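Local coordinates for ribosome inactivating type 1 protein (Iris hollandica, PDB 3MVG), which belongs to the type 1, single-chain ribosome-inactivating proteins of plants and has the compact alpha/beta fold of that family, at residues R164-E169 with G243-L248; I195-N200 with V220-S225. One frame throughout, in Å; residues are numbered along the deposited sequence.

From the N terminus, the mixed sheet is interleaved with helix 13-27, and further helices lead to residues 164-169, the joint between helix 146-164 and helix 166-173. Contact 1 brings residues 243-248, the loop after helix 235-240, back to this joint and so closes a long loop. Contact 2 is nested inside it: helix 192-199 is followed by helix 201-210, and the chain returns along strand 215-223 to lie against 195-200. The two contacts adjoin, with Phe165 CZ 3.4 Å from Leu197 O and Ile168 packed on Leu197 and Gln198. Contact 1 thus ties the C-terminal loop to a helix joint, contact 2 the two-stranded sheet 215-223/229-234 to helix 192-199, and both reach the second subunit.

Contact 1 of 2, residues R164-E169 with G243-L248; sequences RFRAIE and GLALLL
Phe165 and Leu244 face each other across two antiparallel backbones and make a single beta bridge as a non-hydrogen-bonded pair. The bonds flank them: Ala245 N gives its hydrogen to Arg164 O at 2.8 Å, and Arg166 N gives its own to Gly243 O, also 2.8 Å away and the straighter of the two at 162°. Gly243 O takes a further, softer contact from Phe165 CA at 3.4 Å, a CA-H...O interaction. Gly243 has positive phi, and with no side chain in the way its CA lies 4.1 Å from Ala167 N, at the start of helix 166-173.

Apolar contact follows the bridge. Phe165 and Leu244 lie at a slant to one another, CE1 of the ring meeting methyl CD1 of the leucine at 3.8 Å. Leu246 CD1 rests beside the backbone of Arg164.

The two arginines leave in different directions. Arg166 runs extended from CG to NE and brings NE to 3.6 Å from Ala245 CB; chi4, -84°, then swings the guanidinium across the line of the chain. A water at the guanidinium edge accepts from NH2 and donates to Ala245 O, 2.8 Å away, while Gln21 also bonds NH2. Arg164 takes another direction: Trp201 meets the Phe165 ring with the planes at about 75° and makes a cation-pi contact with Arg164, whose NH2 bonds Asn70 O and a glycerol.

This short bridge is therefore a join between a helix-helix junction and the C-terminal loop. In this family the Glu-x-x-Arg pattern, Glu161 and Arg164 here, and the tryptophan at Trp201 probably line the active-site cleft, which would place the bridge just behind that cleft.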
ATOM      1  N   ARG A 164       7.577   5.187   8.473  1.00  8.77           N
ATOM      2  CA  ARG A 164       8.429   4.015   8.716  1.00  9.12           C
ATOM      3  C   ARG A 164       7.948   2.772   7.979  1.00  9.47           C
ATOM      4  O   ARG A 164       8.772   1.962   7.545  1.00  9.44           O
ATOM      5  CB  ARG A 164       8.496   3.709  10.206  1.00 10.11           C
ATOM      6  CG  ARG A 164       9.261   4.720  11.031  1.00  9.72           C
ATOM      7  CD  ARG A 164       9.057   4.379  12.484  1.00 10.19           C
ATOM      8  NE  ARG A 164       9.840   5.211  13.389  1.00 10.58           N
ATOM      9  CZ  ARG A 164       9.783   5.112  14.714  1.00 11.41           C
ATOM     10  NH1 ARG A 164       8.974   4.234  15.287  1.00 13.65           N
ATOM     11  NH2 ARG A 164      10.540   5.893  15.462  1.00 10.96           N
ATOM     12  N   PHE A 165       6.629   2.611   7.851  1.00  9.25           N
ATOM     13  CA  PHE A 165       6.048   1.380   7.300  1.00  9.36           C
ATOM     14  C   PHE A 165       4.973   1.661   6.271  1.00  9.33           C
ATOM     15  O   PHE A 165       3.866   2.126   6.610  1.00  9.74           O
ATOM     16  CB  PHE A 165       5.411   0.520   8.394  1.00  9.32           C
ATOM     17  CG  PHE A 165       6.385  -0.055   9.370  1.00 10.00           C
ATOM     18  CD1 PHE A 165       7.145  -1.173   9.038  1.00 10.70           C
ATOM     19  CD2 PHE A 165       6.526   0.499  10.628  1.00 11.14           C
ATOM     20  CE1 PHE A 165       8.046  -1.722   9.951  1.00 11.62           C
ATOM     21  CE2 PHE A 165       7.416  -0.047  11.542  1.00 11.27           C
ATOM     22  CZ  PHE A 165       8.171  -1.158  11.204  1.00 11.96           C
ATOM     23  N   ARG A 166       5.262   1.326   5.020  1.00  9.55           N
ATOM     24  CA  ARG A 166       4.271   1.453   3.959  1.00 10.07           C
ATOM     25  C   ARG A 166       3.068   0.544   4.186  1.00 10.54           C
ATOM     26  O   ARG A 166       1.982   0.829   3.668  1.00 11.33           O
ATOM     27  CB  ARG A 166       4.906   1.214   2.589  1.00 10.20           C
ATOM     28  CG  ARG A 166       5.916   2.282   2.240  1.00  9.65           C
ATOM     29  CD  ARG A 166       6.740   1.923   1.028  1.00 10.89           C
ATOM     30  NE  ARG A 166       7.819   2.881   0.811  1.00 11.94           N
ATOM     31  CZ  ARG A 166       7.696   4.038   0.162  1.00 10.03           C
ATOM     32  NH1 ARG A 166       6.535   4.394  -0.390  1.00 11.45           N
ATOM     33  NH2 ARG A 166       8.748   4.837   0.076  1.00 10.41           N
ATOM     34  N   ALA A 167       3.233  -0.528   4.959  1.00 10.61           N
ATOM     35  CA  ALA A 167       2.088  -1.384   5.284  1.00 11.25           C
ATOM     36  C   ALA A 167       1.060  -0.628   6.116  1.00 11.64           C
ATOM     37  O   ALA A 167      -0.145  -0.868   5.987  1.00 12.28           O
ATOM     38  CB  ALA A 167       2.527  -2.639   6.005  1.00 12.29           C
ATOM     39  N   ILE A 168       1.526   0.281   6.966  1.00 11.07           N
ATOM     40  CA  ILE A 168       0.610   1.107   7.759  1.00 10.95           C
ATOM     41  C   ILE A 168       0.003   2.215   6.888  1.00 11.12           C
ATOM     42  O   ILE A 168      -1.206   2.464   6.953  1.00 11.49           O
ATOM     43  CB  ILE A 168       1.271   1.655   9.047  1.00 11.03           C
ATOM     44  CG1 ILE A 168       1.900   0.501   9.841  1.00 11.37           C
ATOM     45  CG2 ILE A 168       0.236   2.424   9.892  1.00 11.73           C
ATOM     46  CD1 ILE A 168       2.659   0.928  11.086  1.00 11.65           C
ATOM     47  N   GLU A 169       0.826   2.867   6.068  1.00 10.77           N
ATOM     48  CA  GLU A 169       0.325   3.804   5.063  1.00 10.94           C
ATOM     49  C   GLU A 169      -0.829   3.197   4.262  1.00 11.54           C
ATOM     50  O   GLU A 169      -1.856   3.845   4.045  1.00 11.88           O
ATOM     51  CB  GLU A 169       1.453   4.209   4.119  1.00 10.20           C
ATOM     52  CG  GLU A 169       0.985   5.101   2.995  1.00 10.51           C
ATOM     53  CD  GLU A 169       2.084   5.459   2.027  1.00 11.22           C
ATOM     54  OE1 GLU A 169       1.828   6.267   1.114  1.00 12.52           O
ATOM     55  OE2 GLU A 169       3.218   4.956   2.178  1.00 11.18           O
ATOM     56  N   GLY A 243       6.643  -3.505   4.287  1.00 10.35           N
ATOM     57  CA  GLY A 243       6.754  -2.154   3.755  1.00 10.22           C
ATOM     58  C   GLY A 243       7.738  -1.306   4.544  1.00  9.66           C
ATOM     59  O   GLY A 243       7.591  -0.093   4.639  1.00  9.64           O
ATOM     60  N   LEU A 244       8.764  -1.940   5.115  1.00  9.07           N
ATOM     61  CA  LEU A 244       9.782  -1.200   5.859  1.00  9.39           C
ATOM     62  C   LEU A 244      10.380  -0.140   4.937  1.00  8.84           C
ATOM     63  O   LEU A 244      10.889  -0.471   3.866  1.00  9.16           O
ATOM     64  CB  LEU A 244      10.851  -2.151   6.391  1.00  9.49           C
ATOM     65  CG  LEU A 244      11.984  -1.525   7.192  1.00 10.02           C
ATOM     66  CD1 LEU A 244      11.474  -0.865   8.460  1.00 11.09           C
ATOM     67  CD2 LEU A 244      13.006  -2.611   7.521  1.00 10.61           C
ATOM     68  N   ALA A 245      10.312   1.128   5.351  1.00  8.76           N
ATOM     69  CA  ALA A 245      10.515   2.237   4.423  1.00  8.44           C
ATOM     70  C   ALA A 245      11.556   3.242   4.864  1.00  8.45           C
ATOM     71  O   ALA A 245      11.933   4.120   4.092  1.00  8.58           O
ATOM     72  CB  ALA A 245       9.184   2.946   4.148  1.00  9.21           C
ATOM     73  N   LEU A 246      11.982   3.132   6.119  1.00  8.69           N
ATOM     74  CA  LEU A 246      13.067   3.925   6.694  1.00  8.90           C
ATOM     75  C   LEU A 246      13.789   3.026   7.671  1.00  8.99           C
ATOM     76  O   LEU A 246      13.141   2.235   8.364  1.00  9.41           O
ATOM     77  CB  LEU A 246      12.537   5.136   7.471  1.00  9.13           C
ATOM     78  CG  LEU A 246      11.719   6.186   6.725  1.00  8.63           C
ATOM     79  CD1 LEU A 246      11.106   7.161   7.708  1.00 10.44           C
ATOM     80  CD2 LEU A 246      12.586   6.909   5.711  1.00 10.22           C
ATOM     81  N   LEU A 247      15.110   3.161   7.746  1.00  9.51           N
ATOM     82  CA  LEU A 247      15.906   2.345   8.660  1.00  9.50           C
ATOM     83  C   LEU A 247      16.515   3.179   9.765  1.00  9.48           C
ATOM     84  O   LEU A 247      17.208   4.166   9.499  1.00  9.66           O
ATOM     85  CB  LEU A 247      17.042   1.632   7.922  1.00  9.98           C
ATOM     86  CG  LEU A 247      16.688   0.751   6.736  1.00  9.96           C
ATOM     87  CD1 LEU A 247      17.966   0.332   6.048  1.00 11.53           C
ATOM     88  CD2 LEU A 247      15.869  -0.453   7.136  1.00 11.65           C
ATOM     89  N   LEU A 248      16.274   2.768  11.012  1.00  9.76           N
ATOM     90  CA  LEU A 248      17.005   3.330  12.148  1.00 10.14           C
ATOM     91  C   LEU A 248      18.472   2.912  12.031  1.00 10.52           C
ATOM     92  O   LEU A 248      18.765   1.714  12.014  1.00 10.93           O
ATOM     93  CB  LEU A 248      16.414   2.823  13.465  1.00 10.78           C
ATOM     94  CG  LEU A 248      17.059   3.380  14.734  1.00 10.98           C
ATOM     95  CD1 LEU A 248      16.782   4.877  14.874  1.00 11.95           C
ATOM     96  CD2 LEU A 248      16.532   2.629  15.934  1.00 12.60           C
TER
HETATM   97  O   HOH W   1      11.142   3.874   1.400  1.00 10.21           O

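Contact 2 of 2, residues I195-N200 with V220-S225; sequences IDLQTN and VKLQVS
Asp196 reaches out from helix 192-199 and takes a backbone hydrogen bond from the neighbouring strand: Gln223 N donates to OD1 at 2.8 Å, almost perfectly straight at 175°, arriving on the anti side of the carboxylate. With CG roughly anti to the backbone N (chi1 -155°), the carboxylate is swung out to the strand. Gln223 brings CB and CG close to the same oxygen, and its CG comes within 3.5 Å of OD1. The ammonium group of Lys221 stands off, without contact, but its opposite charge would probably favour an ionised Asp196.

Water fills in the polar seam. One molecule lies 2.6 Å from Asp196 OD1 and close to Lys221 O; a second lies 2.8 Å from Asn200 OD1 and also near Lys221 O, so that carbonyl faces both. Asn200 is held from behind as well: ND2 donates to Asp196 O at 2.8 Å, with the acceptor close to its amide plane. That bond, one helical turn back, fixes the amide while its oxygen turns to the water. Val220 CG1 lies alongside this amide oxygen.

Leu222 supplies the apolar half, its two methyls dividing the work. CD2 slides alongside the Asn200 amide, 3.6 Å from ND2, and CD1 meets Leu197 CD1 at 4.0 Å, the two leucines slanting past each other.

The axes of helix 195-199 and strand 220-223 run roughly antiparallel, at 148°, and 7.6 Å apart at closest. Strand 215-223 pairs with 229-234 to form a two-stranded antiparallel sheet, and the contact packs that sheet against the end of a helix, as in the C-terminal region of ribosome-inactivating proteins.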
ATOM      1  N   ILE A 195       0.402  -3.025  15.631  0.50 14.77           N
ATOM      2  CA  ILE A 195       1.110  -2.668  16.850  0.50 14.91           C
ATOM      3  C   ILE A 195       2.446  -3.405  16.987  0.50 14.91           C
ATOM      4  O   ILE A 195       3.447  -2.818  17.402  0.50 14.54           O
ATOM      5  CB  ILE A 195       0.220  -2.891  18.085  0.50 15.04           C
ATOM      6  CG1 ILE A 195      -0.935  -1.892  18.072  0.50 15.58           C
ATOM      7  CG2 ILE A 195       1.017  -2.741  19.361  0.50 15.22           C
ATOM      8  CD1 ILE A 195      -1.665  -1.804  19.377  0.50 17.05           C
ATOM      9  N   ASP A 196       2.461  -4.686  16.624  1.00 15.19           N
ATOM     10  CA  ASP A 196       3.684  -5.483  16.696  1.00 15.21           C
ATOM     11  C   ASP A 196       4.692  -5.037  15.647  1.00 14.95           C
ATOM     12  O   ASP A 196       5.898  -5.059  15.883  1.00 14.73           O
ATOM     13  CB  ASP A 196       3.389  -6.974  16.573  1.00 15.65           C
ATOM     14  CG  ASP A 196       4.452  -7.822  17.226  1.00 15.92           C
ATOM     15  OD1 ASP A 196       4.760  -8.893  16.681  1.00 17.34           O
ATOM     16  OD2 ASP A 196       4.987  -7.412  18.284  1.00 17.95           O
ATOM     17  N   LEU A 197       4.192  -4.598  14.499  1.00 14.66           N
ATOM     18  CA  LEU A 197       5.052  -4.042  13.483  1.00 14.51           C
ATOM     19  C   LEU A 197       5.767  -2.791  14.019  1.00 14.07           C
ATOM     20  O   LEU A 197       6.995  -2.678  13.953  1.00 14.24           O
ATOM     21  CB  LEU A 197       4.219  -3.737  12.247  1.00 15.33           C
ATOM     22  CG  LEU A 197       4.978  -3.395  10.980  1.00 14.97           C
ATOM     23  CD1 LEU A 197       5.877  -4.553  10.539  1.00 16.38           C
ATOM     24  CD2 LEU A 197       3.974  -3.042   9.897  1.00 15.92           C
ATOM     25  N   GLN A 198       4.992  -1.879  14.608  1.00 13.38           N
ATOM     26  CA  GLN A 198       5.542  -0.667  15.208  1.00 13.12           C
ATOM     27  C   GLN A 198       6.619  -0.991  16.241  1.00 12.88           C
ATOM     28  O   GLN A 198       7.678  -0.371  16.259  1.00 12.88           O
ATOM     29  CB  GLN A 198       4.438   0.168  15.868  1.00 12.62           C
ATOM     30  CG  GLN A 198       3.399   0.719  14.905  1.00 12.16           C
ATOM     31  CD  GLN A 198       2.208   1.321  15.624  1.00 12.54           C
ATOM     32  OE1 GLN A 198       2.113   1.274  16.851  1.00 16.13           O
ATOM     33  NE2 GLN A 198       1.295   1.895  14.867  1.00 13.18           N
ATOM     34  N   THR A 199       6.333  -1.972  17.103  1.00 12.81           N
ATOM     35  CA  THR A 199       7.252  -2.399  18.169  1.00 14.26           C
ATOM     36  C   THR A 199       8.584  -2.925  17.628  1.00 13.41           C
ATOM     37  O   THR A 199       9.615  -2.828  18.296  1.00 14.25           O
ATOM     38  CB  THR A 199       6.578  -3.499  19.041  1.00 14.97           C
ATOM     39  OG1 THR A 199       5.326  -3.015  19.546  1.00 17.81           O
ATOM     40  CG2 THR A 199       7.462  -3.948  20.200  1.00 17.59           C
ATOM     41  N   ASN A 200       8.553  -3.474  16.416  1.00 12.39           N
ATOM     42  CA  ASN A 200       9.710  -4.147  15.841  1.00 12.67           C
ATOM     43  C   ASN A 200      10.515  -3.333  14.839  1.00 12.12           C
ATOM     44  O   ASN A 200      11.361  -3.885  14.131  1.00 12.67           O
ATOM     45  CB  ASN A 200       9.287  -5.488  15.240  1.00 13.01           C
ATOM     46  CG  ASN A 200       9.174  -6.565  16.290  1.00 13.85           C
ATOM     47  OD1 ASN A 200      10.188  -7.132  16.716  1.00 16.20           O
ATOM     48  ND2 ASN A 200       7.958  -6.822  16.753  1.00 14.36           N
ATOM     49  N   VAL A 220      12.840 -12.505  12.360  1.00 15.93           N
ATOM     50  CA  VAL A 220      11.984 -11.692  13.214  1.00 15.66           C
ATOM     51  C   VAL A 220      10.551 -12.216  13.158  1.00 15.51           C
ATOM     52  O   VAL A 220       9.897 -12.163  12.114  1.00 15.35           O
ATOM     53  CB  VAL A 220      12.020 -10.199  12.775  1.00 15.65           C
ATOM     54  CG1 VAL A 220      11.139  -9.345  13.688  1.00 15.65           C
ATOM     55  CG2 VAL A 220      13.449  -9.665  12.766  1.00 15.47           C
ATOM     56  N   LYS A 221      10.062 -12.722  14.287  1.00 15.50           N
ATOM     57  CA  LYS A 221       8.675 -13.159  14.368  1.00 15.80           C
ATOM     58  C   LYS A 221       7.763 -11.961  14.619  1.00 15.20           C
ATOM     59  O   LYS A 221       8.033 -11.137  15.491  1.00 15.82           O
ATOM     60  CB  LYS A 221       8.500 -14.200  15.472  1.00 16.44           C
ATOM     61  CG  LYS A 221       7.092 -14.780  15.549  1.00 17.73           C
ATOM     62  CD  LYS A 221       6.921 -15.731  16.734  1.00 21.24           C
ATOM     63  CE  LYS A 221       6.989 -14.999  18.069  1.00 24.05           C
ATOM     64  NZ  LYS A 221       5.731 -14.304  18.424  1.00 26.70           N
ATOM     65  N   LEU A 222       6.686 -11.888  13.843  1.00 14.89           N
ATOM     66  CA  LEU A 222       5.690 -10.826  13.974  1.00 15.13           C
ATOM     67  C   LEU A 222       4.301 -11.403  14.153  1.00 15.65           C
ATOM     68  O   LEU A 222       3.924 -12.354  13.473  1.00 15.62           O
ATOM     69  CB  LEU A 222       5.683  -9.928  12.733  1.00 15.34           C
ATOM     70  CG  LEU A 222       6.924  -9.098  12.408  1.00 14.30           C
ATOM     71  CD1 LEU A 222       6.719  -8.397  11.076  1.00 15.07           C
ATOM     72  CD2 LEU A 222       7.223  -8.085  13.498  1.00 15.85           C
ATOM     73  N   GLN A 223       3.536 -10.810  15.060  1.00 16.08           N
ATOM     74  CA  GLN A 223       2.117 -11.122  15.164  1.00 17.63           C
ATOM     75  C   GLN A 223       1.375 -10.543  13.976  1.00 18.00           C
ATOM     76  O   GLN A 223       1.622  -9.401  13.581  1.00 18.41           O
ATOM     77  CB  GLN A 223       1.522 -10.523  16.437  1.00 18.14           C
ATOM     78  CG  GLN A 223       2.184 -10.985  17.716  1.00 19.64           C
ATOM     79  CD  GLN A 223       1.955 -12.455  18.030  1.00 20.91           C
ATOM     80  OE1 GLN A 223       0.889 -13.018  17.754  1.00 22.75           O
ATOM     81  NE2 GLN A 223       2.955 -13.081  18.624  1.00 21.59           N
ATOM     82  N   VAL A 224       0.472 -11.324  13.396  1.00 18.48           N
ATOM     83  CA  VAL A 224      -0.489 -10.769  12.445  1.00 19.69           C
ATOM     84  C   VAL A 224      -1.867 -10.669  13.098  1.00 19.90           C
ATOM     85  O   VAL A 224      -2.755  -9.988  12.589  1.00 20.64           O
ATOM     86  CB  VAL A 224      -0.538 -11.542  11.102  1.00 19.82           C
ATOM     87  CG1 VAL A 224       0.802 -11.432  10.379  1.00 20.57           C
ATOM     88  CG2 VAL A 224      -0.923 -12.997  11.304  1.00 21.14           C
ATOM     89  N   SER A 225      -2.018 -11.357  14.229  1.00 20.10           N
ATOM     90  CA  SER A 225      -3.226 -11.348  15.054  1.00 20.29           C
ATOM     91  C   SER A 225      -2.808 -11.838  16.436  1.00 20.55           C
ATOM     92  O   SER A 225      -1.630 -12.106  16.665  1.00 20.29           O
ATOM     93  CB  SER A 225      -4.282 -12.280  14.465  1.00 20.31           C
ATOM     94  OG  SER A 225      -3.807 -13.617  14.453  1.00 20.31           O
TER
HETATM   95  O   HOH W   2       6.719 -10.281  17.749  1.00 24.35           O
HETATM   96  O   HOH W   3      10.075  -9.932  17.093  1.00 26.20           O